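Local coordinates for thioesterase (PDB 3QY3), which adopts the hotdog fold and probably hydrolyses fatty acyl-CoA thioesters, as a thioesterase of Pseudomonas aeruginosa, at residues 59-64 with 69-74. Sequence-based numbering, arbitrary orientation.
Sequences ARVAWF and IDLEGA
The ring of Phe64 packs against Ile69 CG2 and Leu71 CD2, while one of its faces carries the carbonyl oxygen Arg60 O, 3.1 Å above the plane and offset toward the rim. Leu71 comes in at about a right angle to the Phe64 side chain, bringing its CD2 to 3.9 Å from Phe64 CD2. Both Leu71 methyls border the ring, and Leu71 CD1 also lies 3.6 Å from Val61 CG2, about one turn back along the helix. Ile69 sits at the base of the ring: with CG2 anti to its backbone N, that methyl packs 3.7 Å from Phe64 CB. Val61 also packs on His93 of a second subunit and Leu71 on Tyr44 of a third, whereas Phe64, Ile69 and Leu71 all touch Pro78 of strand 76-87.

Two polar links run beside this apolar patch. Ile69 N donates to Phe64 O at 2.9 Å; the N-H...O angle is 145°, somewhat off straight, and the donor stands 38° out of the carbonyl plane. A water donates to both Val61 O, at 2.8 Å, and Ile69 O, at 3.1 Å, joining the two backbones.

This is the long helix of the hotdog fold, residues 51-66, with the chain doubling back beside its last turns before entering strand 76-87. The direct bond and the water occupy helix carbonyls near that C-terminal end. The start of the loop is thus tied to the helix by one direct and one water-mediated backbone link, with Phe64, Ile69 and Leu71 packed beside them on one another and on Pro78.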
loop_
_atom_site.group_PDB
_atom_site.type_symbol
_atom_site.label_atom_id
_atom_site.label_comp_id
_atom_site.label_asym_id
_atom_site.label_seq_id
_atom_site.Cartn_x
_atom_site.Cartn_y
_atom_site.Cartn_z
ATOM N N ALA A 59 -7.729 -12.449 -5.572
ATOM C CA ALA A 59 -8.689 -13.435 -6.078
ATOM C C ALA A 59 -7.962 -14.411 -6.989
ATOM O O ALA A 59 -8.170 -15.651 -6.885
ATOM C CB ALA A 59 -9.831 -12.767 -6.792
ATOM N N ARG A 60 -7.115 -13.904 -7.910
ATOM C CA ARG A 60 -6.347 -14.829 -8.783
ATOM C C ARG A 60 -5.398 -15.700 -8.015
ATOM O O ARG A 60 -5.268 -16.927 -8.274
ATOM C CB ARG A 60 -5.489 -14.120 -9.860
ATOM C CG ARG A 60 -6.175 -13.291 -10.830
ATOM C CD ARG A 60 -5.127 -12.822 -11.905
ATOM N NE ARG A 60 -3.990 -12.016 -11.393
ATOM C CZ ARG A 60 -4.041 -10.703 -11.177
ATOM N NH1 ARG A 60 -2.969 -10.091 -10.783
ATOM N NH2 ARG A 60 -5.188 -10.020 -11.304
ATOM N N VAL A 61 -4.696 -15.121 -7.027
ATOM C CA VAL A 61 -3.809 -15.928 -6.183
ATOM C C VAL A 61 -4.560 -17.052 -5.479
ATOM O O VAL A 61 -4.116 -18.193 -5.506
ATOM C CB VAL A 61 -3.019 -15.016 -5.172
ATOM C CG1 VAL A 61 -2.305 -15.835 -4.100
ATOM C CG2 VAL A 61 -2.015 -14.158 -5.969
ATOM N N ALA A 62 -5.745 -16.761 -4.962
ATOM C CA ALA A 62 -6.580 -17.802 -4.327
ATOM C C ALA A 62 -7.014 -18.880 -5.296
ATOM O O ALA A 62 -6.915 -20.088 -4.983
ATOM C CB ALA A 62 -7.810 -17.134 -3.668
ATOM N N TRP A 63 -7.451 -18.491 -6.506
ATOM C CA TRP A 63 -7.760 -19.453 -7.585
ATOM C C TRP A 63 -6.534 -20.317 -7.921
ATOM O O TRP A 63 -6.630 -21.573 -7.963
ATOM C CB TRP A 63 -8.255 -18.781 -8.845
ATOM C CG TRP A 63 -8.596 -19.711 -9.928
ATOM C CD1 TRP A 63 -9.435 -20.810 -9.842
ATOM C CD2 TRP A 63 -8.170 -19.642 -11.270
ATOM N NE1 TRP A 63 -9.524 -21.440 -11.062
ATOM C CE2 TRP A 63 -8.745 -20.753 -11.954
ATOM C CE3 TRP A 63 -7.303 -18.798 -11.968
ATOM C CZ2 TRP A 63 -8.493 -21.012 -13.312
ATOM C CZ3 TRP A 63 -7.062 -19.072 -13.302
ATOM C CH2 TRP A 63 -7.654 -20.161 -13.959
ATOM N N PHE A 64 -5.395 -19.667 -8.158
ATOM C CA PHE A 64 -4.174 -20.396 -8.396
ATOM C C PHE A 64 -3.869 -21.389 -7.255
ATOM O O PHE A 64 -3.437 -22.546 -7.532
ATOM C CB PHE A 64 -2.979 -19.471 -8.611
ATOM C CG PHE A 64 -3.048 -18.626 -9.841
ATOM C CD1 PHE A 64 -3.695 -19.028 -10.987
ATOM C CD2 PHE A 64 -2.394 -17.420 -9.856
ATOM C CE1 PHE A 64 -3.708 -18.209 -12.118
ATOM C CE2 PHE A 64 -2.404 -16.645 -10.982
ATOM C CZ PHE A 64 -3.088 -17.043 -12.086
ATOM N N ILE A 69 -0.985 -24.032 -8.021
ATOM C CA ILE A 69 -0.065 -23.043 -8.605
ATOM C C ILE A 69 0.300 -22.092 -7.447
ATOM O O ILE A 69 -0.533 -21.304 -6.998
ATOM C CB ILE A 69 -0.785 -22.236 -9.761
ATOM C CG1 ILE A 69 -0.995 -23.127 -10.978
ATOM C CG2 ILE A 69 0.007 -21.013 -10.152
ATOM C CD1 ILE A 69 -2.174 -22.722 -11.816
ATOM N N ASP A 70 1.496 -22.217 -6.887
ATOM C CA ASP A 70 1.717 -21.548 -5.595
ATOM C C ASP A 70 2.476 -20.208 -5.659
ATOM O O ASP A 70 2.495 -19.462 -4.649
ATOM C CB ASP A 70 2.304 -22.513 -4.553
ATOM C CG ASP A 70 1.273 -23.537 -4.044
ATOM O OD1 ASP A 70 0.040 -23.208 -3.923
ATOM O OD2 ASP A 70 1.719 -24.676 -3.748
ATOM N N LEU A 71 3.074 -19.908 -6.824
ATOM C CA LEU A 71 3.683 -18.593 -7.111
ATOM C C LEU A 71 4.996 -18.392 -6.330
ATOM O O LEU A 71 5.694 -17.388 -6.532
ATOM C CB LEU A 71 2.697 -17.433 -6.867
ATOM C CG LEU A 71 1.332 -17.508 -7.579
ATOM C CD1 LEU A 71 0.555 -16.197 -7.432
ATOM C CD2 LEU A 71 1.420 -17.864 -9.050
ATOM N N GLU A 72 5.349 -19.441 -5.579
ATOM C CA GLU A 72 6.366 -19.478 -4.532
ATOM C C GLU A 72 7.750 -19.699 -5.123
ATOM O O GLU A 72 8.589 -20.358 -4.502
ATOM C CB GLU A 72 6.029 -20.641 -3.566
ATOM C CG GLU A 72 6.196 -20.349 -2.063
ATOM C CD GLU A 72 5.111 -21.036 -1.210
ATOM O OE1 GLU A 72 4.825 -22.254 -1.427
ATOM O OE2 GLU A 72 4.542 -20.352 -0.318
ATOM N N GLY A 73 7.985 -19.153 -6.319
ATOM C CA GLY A 73 9.293 -19.249 -6.964
ATOM C C GLY A 73 9.414 -20.396 -7.944
ATOM O O GLY A 73 10.518 -20.910 -8.170
ATOM N N ALA A 74 8.288 -20.796 -8.533
ATOM C CA ALA A 74 8.278 -21.823 -9.573
ATOM C C ALA A 74 9.019 -21.345 -10.820
ATOM O O ALA A 74 9.045 -20.159 -11.130
ATOM C CB ALA A 74 6.830 -22.229 -9.932
HETATM O O HOH W 1 -1.492 -19.127 -4.965
#